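CD180 antigen (Mus musculus, PDB 3T6Q) may cooperate with MD-1 and TLR4 in the innate immune response of B cells to bacterial lipopolysaccharide, leading to NF-kappa-B activation. Local coordinates at residues A[355-358]-A[359-362]; A[481-484]-A[485-488]. All coordinates share one frame; numbering follows the deposited sequence.

Contact 1 of 2, residues A[355-358]-A[359-362]; sequences LDLS and HDDI. With NAG (2-acetamido-2-deoxy-beta-D-glucopyranose), chain E; MAN (alpha-D-mannopyranose), chain B; NAG (2-acetamido-2-deoxy-beta-D-glucopyranose), chain C; MAN (alpha-D-mannopyranose), chain D.
L357 meets D360 and I362 where the chain leaves the strand of a leucine-rich repeat and turns into the loop, LRR 12 in this receptor. The sequence LDLSHDDI follows the LxLxxNxL pattern, with D360 in the position usually held by asparagine. Rotated to chi1 -81°, which sets CG beside its backbone N, D360 carries its carboxylate back toward L357: OD2 comes to 3.4 Å from L357 C. No bond to L357 O results, since OD2 and L357 O are both acceptors; OD1 is instead satisfied by the backbone N of N335 in the preceding repeat. On the apolar side the delta branch of I362 does the touching, with CD1 4.0 Å from L357 CB. N386 of the next repeat fixes the turn, bonding L357 O, D360 N and I362 N.

Two polar side chains face the N-linked glycan sugars. With chi1 at 64°, S358 OG lies between its backbone N and carbonyl carbon and donates to D356 OD1 over 2.7 Å, on the syn side of that carboxylate. D356 OD1 also takes S358 N at 3.1 Å, closing an Asx turn, so two donors grip one oxygen. The same OG accepts from O6 of NAG (chain E) at 2.9 Å. The H359 ring, stacked with Y385, has C3 of MAN (chain D) 3.7 Å above one face and offset toward its rim. At the ring edge, H359 NE2 donates to O7 of NAG (chain C) over 2.9 Å in a nearly straight bond, N-H...O 168°.

Contact 2 of 2, residues A[481-484]-A[485-488]; sequences LVLS and FCDL
L483 meets C486 and L488, and it does so through both its side chain and its carbonyl. Its side chain makes two loose apolar approaches: L483 CD2 stands 4.3 Å from C486 SG, and L483 CB lies 4.5 Å from L488 CD1. These contacts continue into the solenoid core, where L483 also packs on F496 of the same repeat and I466 of the preceding one, and L488 on I466 and F461 of that preceding repeat. The carbonyl is turned into the bend, so that L483 O is 3.5 Å from C486 CB, and it accepts a hydrogen bond from ND2 of N510 in the next repeat. C486 points its beta carbon toward the residues just past the strand, and a chi1 of -76° swings SG back beside its own backbone N, bringing the sulfur near L483.

S484 comes next. Its OG is 3.9 Å from F485 CD2, a distance of simple van der Waals contact, and Q457 offers OG a weak hydrogen bond from the neighbouring repeat. F485 then takes a positive phi of 51°, and its CB sits 3.1 Å from S484 O, a closeness imposed by the adjoining peptide. The phenyl ring brings F485 CD2 to 3.6 Å from S484 C and stacks with H509.

Beyond the phenylalanine, OD1 of N510 accepts from both C486 N and L488 N. One amide therefore holds three backbone groups, its ND2 on L483 O and its OD1 on the bend, in the manner of the asparagine ladder. C486, in the usual asparagine position of the LxLxxCxL sequence, has no amide to continue that ladder, but the arrangement remains that of a leucine-rich repeat turn.

Following the chain from the N terminus, strand 354-356 leads into contact 1, which is complete at residue 362 within LRR 12. The chain then runs through further repeats before strand 480-482 opens contact 2 in LRR 17. The contacts are in series, neither nested nor crossing, and each closes only a short local turn. The centres of contacts 1 and 2 are about 25 Å apart, and the two do not touch. Both strands belong to the parallel strands lining the concave side of the solenoid, and each contact joins its strand to the loop that follows. Contact 1 additionally meets glycan sugars; contact 2 lies away from them, the side chain of S484 being about 11 Å from a bound NAG.

Contact 1 of 2, residues A[355-358]-A[359-362]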
ATOM      1  N   LEU A 355      12.254 -42.051  10.198  1.00 15.56           N
ATOM      2  CA  LEU A 355      10.786 -42.276  10.066  1.00 16.27           C
ATOM      3  C   LEU A 355      10.076 -41.475  11.124  1.00 16.45           C
ATOM      4  O   LEU A 355      10.346 -41.631  12.335  1.00 17.37           O
ATOM      5  CB  LEU A 355      10.469 -43.772  10.237  1.00 15.67           C
ATOM      6  CG  LEU A 355       8.986 -44.200  10.194  1.00 16.44           C
ATOM      7  CD1 LEU A 355       8.353 -43.722   8.887  1.00 14.92           C
ATOM      8  CD2 LEU A 355       8.907 -45.720  10.288  1.00 18.09           C
ATOM      9  N   ASP A 356       9.214 -40.551  10.695  1.00 15.45           N
ATOM     10  CA  ASP A 356       8.455 -39.738  11.661  1.00 16.40           C
ATOM     11  C   ASP A 356       6.978 -40.203  11.562  1.00 18.36           C
ATOM     12  O   ASP A 356       6.343 -40.017  10.537  1.00 17.34           O
ATOM     13  CB  ASP A 356       8.607 -38.238  11.334  1.00 16.69           C
ATOM     14  CG  ASP A 356       7.835 -37.322  12.323  1.00 22.64           C
ATOM     15  OD1 ASP A 356       7.160 -37.839  13.241  1.00 20.97           O
ATOM     16  OD2 ASP A 356       7.922 -36.072  12.186  1.00 21.09           O
ATOM     17  N   LEU A 357       6.468 -40.828  12.616  1.00 17.29           N
ATOM     18  CA  LEU A 357       5.069 -41.280  12.696  1.00 17.85           C
ATOM     19  C   LEU A 357       4.405 -40.681  13.945  1.00 17.64           C
ATOM     20  O   LEU A 357       3.651 -41.356  14.673  1.00 17.18           O
ATOM     21  CB  LEU A 357       4.982 -42.793  12.739  1.00 16.83           C
ATOM     22  CG  LEU A 357       5.396 -43.553  11.474  1.00 18.45           C
ATOM     23  CD1 LEU A 357       5.509 -45.049  11.788  1.00 20.62           C
ATOM     24  CD2 LEU A 357       4.430 -43.265  10.327  1.00 19.72           C
ATOM     25  N   SER A 358       4.701 -39.417  14.168  1.00 16.68           N
ATOM     26  CA  SER A 358       4.186 -38.695  15.321  1.00 14.40           C
ATOM     27  C   SER A 358       2.765 -38.163  15.115  1.00 14.39           C
ATOM     28  O   SER A 358       2.335 -37.952  13.982  1.00 14.22           O
ATOM     29  CB  SER A 358       5.148 -37.579  15.749  1.00 14.44           C
ATOM     30  OG  SER A 358       5.286 -36.586  14.775  1.00 18.37           O
ATOM     31  N   HIS A 359       2.049 -37.963  16.225  1.00 13.39           N
ATOM     32  CA  HIS A 359       0.739 -37.286  16.176  1.00 14.33           C
ATOM     33  C   HIS A 359      -0.221 -38.042  15.269  1.00 15.32           C
ATOM     34  O   HIS A 359      -1.030 -37.434  14.558  1.00 16.09           O
ATOM     35  CB  HIS A 359       0.955 -35.885  15.627  1.00 14.84           C
ATOM     36  CG  HIS A 359       1.345 -34.854  16.661  1.00 15.55           C
ATOM     37  ND1 HIS A 359       0.504 -34.462  17.638  1.00 16.03           N
ATOM     38  CD2 HIS A 359       2.543 -34.175  16.868  1.00 17.28           C
ATOM     39  CE1 HIS A 359       1.095 -33.511  18.400  1.00 17.94           C
ATOM     40  NE2 HIS A 359       2.358 -33.340  17.942  1.00 17.54           N
ATOM     41  N   ASP A 360      -0.173 -39.366  15.298  1.00 13.52           N
ATOM     42  CA  ASP A 360      -0.969 -40.167  14.386  1.00 16.72           C
ATOM     43  C   ASP A 360      -2.103 -40.990  15.072  1.00 16.90           C
ATOM     44  O   ASP A 360      -2.747 -41.832  14.416  1.00 16.78           O
ATOM     45  CB  ASP A 360      -0.037 -41.086  13.586  1.00 14.26           C
ATOM     46  CG  ASP A 360       0.639 -40.364  12.388  1.00 16.29           C
ATOM     47  OD1 ASP A 360       0.165 -39.312  11.950  1.00 13.68           O
ATOM     48  OD2 ASP A 360       1.661 -40.885  11.879  1.00 16.28           O
ATOM     49  N   ASP A 361      -2.263 -40.798  16.391  1.00 17.11           N
ATOM     50  CA  ASP A 361      -3.154 -41.593  17.241  1.00 20.18           C
ATOM     51  C   ASP A 361      -2.953 -43.087  17.084  1.00 20.53           C
ATOM     52  O   ASP A 361      -3.929 -43.850  17.053  1.00 21.93           O
ATOM     53  CB  ASP A 361      -4.607 -41.267  16.925  1.00 25.02           C
ATOM     54  CG  ASP A 361      -5.100 -39.991  17.625  1.00 34.14           C
ATOM     55  OD1 ASP A 361      -4.507 -39.523  18.648  1.00 34.24           O
ATOM     56  OD2 ASP A 361      -6.111 -39.450  17.130  1.00 44.42           O
ATOM     57  N   ILE A 362      -1.700 -43.513  16.900  1.00 17.16           N
ATOM     58  CA  ILE A 362      -1.421 -44.911  16.641  1.00 16.44           C
ATOM     59  C   ILE A 362      -1.614 -45.617  17.985  1.00 19.88           C
ATOM     60  O   ILE A 362      -1.139 -45.103  19.048  1.00 16.83           O
ATOM     61  CB  ILE A 362       0.032 -45.113  16.123  1.00 17.56           C
ATOM     62  CG1 ILE A 362       0.169 -44.543  14.683  1.00 18.26           C
ATOM     63  CG2 ILE A 362       0.489 -46.570  16.231  1.00 16.52           C
ATOM     64  CD1 ILE A 362       1.621 -44.154  14.364  1.00 19.26           C
TER
HETATM   65  C1  NAG E   1       9.185 -36.044  17.103  1.00 17.41           C
HETATM   66  C2  NAG E   1      10.245 -34.918  17.156  1.00 18.42           C
HETATM   67  C3  NAG E   1       9.750 -33.765  18.060  1.00 19.44           C
HETATM   68  C4  NAG E   1       8.323 -33.354  17.704  1.00 16.96           C
HETATM   69  C5  NAG E   1       7.429 -34.577  17.640  1.00 17.26           C
HETATM   70  C6  NAG E   1       5.974 -34.288  17.278  1.00 17.54           C
HETATM   71  C7  NAG E   1      12.694 -35.142  17.046  1.00 22.01           C
HETATM   72  C8  NAG E   1      13.905 -35.777  17.655  1.00 20.34           C
HETATM   73  N2  NAG E   1      11.510 -35.434  17.622  1.00 19.11           N
HETATM   74  O3  NAG E   1      10.623 -32.679  17.895  1.00 20.52           O
HETATM   75  O4  NAG E   1       7.729 -32.498  18.682  1.00 19.35           O
HETATM   76  O5  NAG E   1       7.949 -35.528  16.709  1.00 19.37           O
HETATM   77  O6  NAG E   1       5.847 -33.987  15.887  1.00 17.99           O
HETATM   78  O7  NAG E   1      12.830 -34.390  16.081  1.00 19.58           O
HETATM   79  C1  MAN B   7       0.832 -29.766  18.915  1.00 17.99           C
HETATM   80  C2  MAN B   7      -0.472 -29.398  18.201  1.00 20.14           C
HETATM   81  C3  MAN B   7      -1.583 -29.197  19.213  1.00 19.88           C
HETATM   82  C4  MAN B   7      -1.733 -30.437  20.092  1.00 22.81           C
HETATM   83  C5  MAN B   7      -0.395 -30.665  20.809  1.00 21.80           C
HETATM   84  C6  MAN B   7      -0.412 -31.889  21.750  1.00 23.23           C
HETATM   85  O2  MAN B   7      -0.876 -30.493  17.397  1.00 20.69           O
HETATM   86  O3  MAN B   7      -2.799 -28.905  18.540  1.00 20.74           O
HETATM   87  O4  MAN B   7      -2.730 -30.160  21.042  1.00 23.16           O
HETATM   88  O5  MAN B   7       0.640 -30.822  19.834  1.00 20.25           O
HETATM   89  O6  MAN B   7      -0.930 -33.016  21.074  1.00 24.63           O
HETATM   90  C1  NAG C   2       8.201 -31.151  18.749  1.00 19.30           C
HETATM   91  C2  NAG C   2       6.958 -30.279  18.986  1.00 20.34           C
HETATM   92  C3  NAG C   2       7.356 -28.824  19.262  1.00 21.02           C
HETATM   93  C4  NAG C   2       8.455 -28.704  20.333  1.00 20.23           C
HETATM   94  C5  NAG C   2       9.540 -29.760  20.267  1.00 22.31           C
HETATM   95  C6  NAG C   2      10.202 -29.902  21.674  1.00 23.30           C
HETATM   96  C7  NAG C   2       4.945 -30.875  17.711  1.00 17.81           C
HETATM   97  C8  NAG C   2       4.315 -30.824  16.327  1.00 21.53           C
HETATM   98  N2  NAG C   2       6.149 -30.334  17.798  1.00 20.31           N
HETATM   99  O3  NAG C   2       6.211 -28.110  19.790  1.00 21.91           O
HETATM  100  O4  NAG C   2       9.140 -27.471  20.098  1.00 22.22           O
HETATM  101  O5  NAG C   2       9.061 -31.057  19.892  1.00 20.86           O
HETATM  102  O6  NAG C   2      11.373 -30.597  21.328  1.00 36.29           O
HETATM  103  O7  NAG C   2       4.374 -31.403  18.659  1.00 20.47           O
HETATM  104  C1  MAN D   8      -1.291 -30.006  16.072  1.00 18.30           C
HETATM  105  C2  MAN D   8      -2.009 -31.154  15.366  1.00 19.29           C
HETATM  106  C3  MAN D   8      -1.003 -32.254  14.936  1.00 18.78           C
HETATM  107  C4  MAN D   8       0.133 -31.597  14.117  1.00 17.80           C
HETATM  108  C5  MAN D   8       0.773 -30.422  14.902  1.00 18.81           C
HETATM  109  C6  MAN D   8       1.877 -29.696  14.137  1.00 19.28           C
HETATM  110  O2  MAN D   8      -2.567 -30.588  14.224  1.00 20.40           O
HETATM  111  O3  MAN D   8      -1.687 -33.201  14.147  1.00 19.25           O
HETATM  112  O4  MAN D   8       1.123 -32.554  13.751  1.00 19.50           O
HETATM  113  O5  MAN D   8      -0.212 -29.459  15.285  1.00 18.54           O
HETATM  114  O6  MAN D   8       1.283 -29.074  12.964  1.00 20.03           O

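Contact 2 of 2, residues A[481-484]-A[485-488]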
ATOM      1  N   LEU A 481      20.268 -36.781  31.951  1.00 18.87           N
ATOM      2  CA  LEU A 481      19.141 -37.412  32.614  1.00 19.02           C
ATOM      3  C   LEU A 481      18.164 -36.314  33.016  1.00 19.19           C
ATOM      4  O   LEU A 481      18.529 -35.365  33.756  1.00 16.50           O
ATOM      5  CB  LEU A 481      19.604 -38.217  33.842  1.00 19.79           C
ATOM      6  CG  LEU A 481      18.559 -38.900  34.744  1.00 21.51           C
ATOM      7  CD1 LEU A 481      17.698 -39.875  33.900  1.00 21.92           C
ATOM      8  CD2 LEU A 481      19.292 -39.631  35.890  1.00 20.65           C
ATOM      9  N   VAL A 482      16.931 -36.425  32.515  1.00 18.10           N
ATOM     10  CA  VAL A 482      15.878 -35.414  32.810  1.00 18.81           C
ATOM     11  C   VAL A 482      14.822 -36.166  33.622  1.00 19.33           C
ATOM     12  O   VAL A 482      14.193 -37.123  33.134  1.00 18.89           O
ATOM     13  CB  VAL A 482      15.216 -34.836  31.529  1.00 22.81           C
ATOM     14  CG1 VAL A 482      14.130 -33.804  31.883  1.00 19.41           C
ATOM     15  CG2 VAL A 482      16.265 -34.226  30.628  1.00 18.58           C
ATOM     16  N   LEU A 483      14.671 -35.746  34.881  1.00 18.62           N
ATOM     17  CA  LEU A 483      13.709 -36.320  35.797  1.00 19.99           C
ATOM     18  C   LEU A 483      12.825 -35.254  36.384  1.00 20.33           C
ATOM     19  O   LEU A 483      12.362 -35.379  37.519  1.00 20.76           O
ATOM     20  CB  LEU A 483      14.438 -37.073  36.931  1.00 17.82           C
ATOM     21  CG  LEU A 483      15.088 -38.415  36.562  1.00 21.39           C
ATOM     22  CD1 LEU A 483      15.920 -38.921  37.738  1.00 20.77           C
ATOM     23  CD2 LEU A 483      14.048 -39.469  36.210  1.00 23.15           C
ATOM     24  N   SER A 484      12.565 -34.217  35.607  1.00 17.74           N
ATOM     25  CA  SER A 484      11.760 -33.122  36.107  1.00 21.62           C
ATOM     26  C   SER A 484      10.263 -33.513  36.090  1.00 21.13           C
ATOM     27  O   SER A 484       9.896 -34.413  35.346  1.00 20.81           O
ATOM     28  CB  SER A 484      12.042 -31.863  35.298  1.00 18.70           C
ATOM     29  OG  SER A 484      11.871 -32.138  33.905  1.00 24.32           O
ATOM     30  N   PHE A 485       9.417 -32.875  36.920  1.00 21.38           N
ATOM     31  CA  PHE A 485       7.972 -33.267  36.975  1.00 21.47           C
ATOM     32  C   PHE A 485       7.691 -34.736  37.162  1.00 22.88           C
ATOM     33  O   PHE A 485       6.783 -35.314  36.513  1.00 23.93           O
ATOM     34  CB  PHE A 485       7.277 -32.814  35.669  1.00 22.70           C
ATOM     35  CG  PHE A 485       7.326 -31.331  35.460  1.00 24.62           C
ATOM     36  CD1 PHE A 485       6.372 -30.489  36.064  1.00 28.56           C
ATOM     37  CD2 PHE A 485       8.343 -30.754  34.714  1.00 25.21           C
ATOM     38  CE1 PHE A 485       6.447 -29.110  35.898  1.00 25.44           C
ATOM     39  CE2 PHE A 485       8.404 -29.393  34.534  1.00 26.31           C
ATOM     40  CZ  PHE A 485       7.461 -28.568  35.120  1.00 24.62           C
ATOM     41  N   CYS A 486       8.478 -35.395  37.993  1.00 19.03           N
ATOM     42  CA  CYS A 486       8.295 -36.814  38.233  1.00 19.58           C
ATOM     43  C   CYS A 486       7.625 -37.106  39.604  1.00 19.03           C
ATOM     44  O   CYS A 486       7.716 -38.237  40.091  1.00 22.18           O
ATOM     45  CB  CYS A 486       9.645 -37.558  38.126  1.00 23.16           C
ATOM     46  SG  CYS A 486      10.126 -37.744  36.367  1.00 23.95           S
ATOM     47  N   ASP A 487       7.081 -36.062  40.223  1.00 23.10           N
ATOM     48  CA  ASP A 487       6.388 -36.164  41.546  1.00 26.15           C
ATOM     49  C   ASP A 487       7.315 -36.750  42.619  1.00 26.71           C
ATOM     50  O   ASP A 487       6.876 -37.574  43.431  1.00 24.29           O
ATOM     51  CB  ASP A 487       5.171 -37.087  41.364  1.00 33.26           C
ATOM     52  CG  ASP A 487       4.228 -37.084  42.555  1.00 40.55           C
ATOM     53  OD1 ASP A 487       3.741 -38.196  42.889  1.00 37.10           O
ATOM     54  OD2 ASP A 487       3.991 -35.991  43.137  1.00 35.29           O
ATOM     55  N   LEU A 488       8.616 -36.410  42.554  1.00 19.80           N
ATOM     56  CA  LEU A 488       9.602 -37.072  43.398  1.00 21.45           C
ATOM     57  C   LEU A 488       9.641 -36.442  44.779  1.00 19.48           C
ATOM     58  O   LEU A 488       9.735 -35.216  44.912  1.00 20.53           O
ATOM     59  CB  LEU A 488      11.012 -36.988  42.764  1.00 20.08           C
ATOM     60  CG  LEU A 488      11.235 -37.890  41.541  1.00 21.17           C
ATOM     61  CD1 LEU A 488      12.653 -37.633  41.009  1.00 19.58           C
ATOM     62  CD2 LEU A 488      11.015 -39.363  41.883  1.00 24.08           C
TER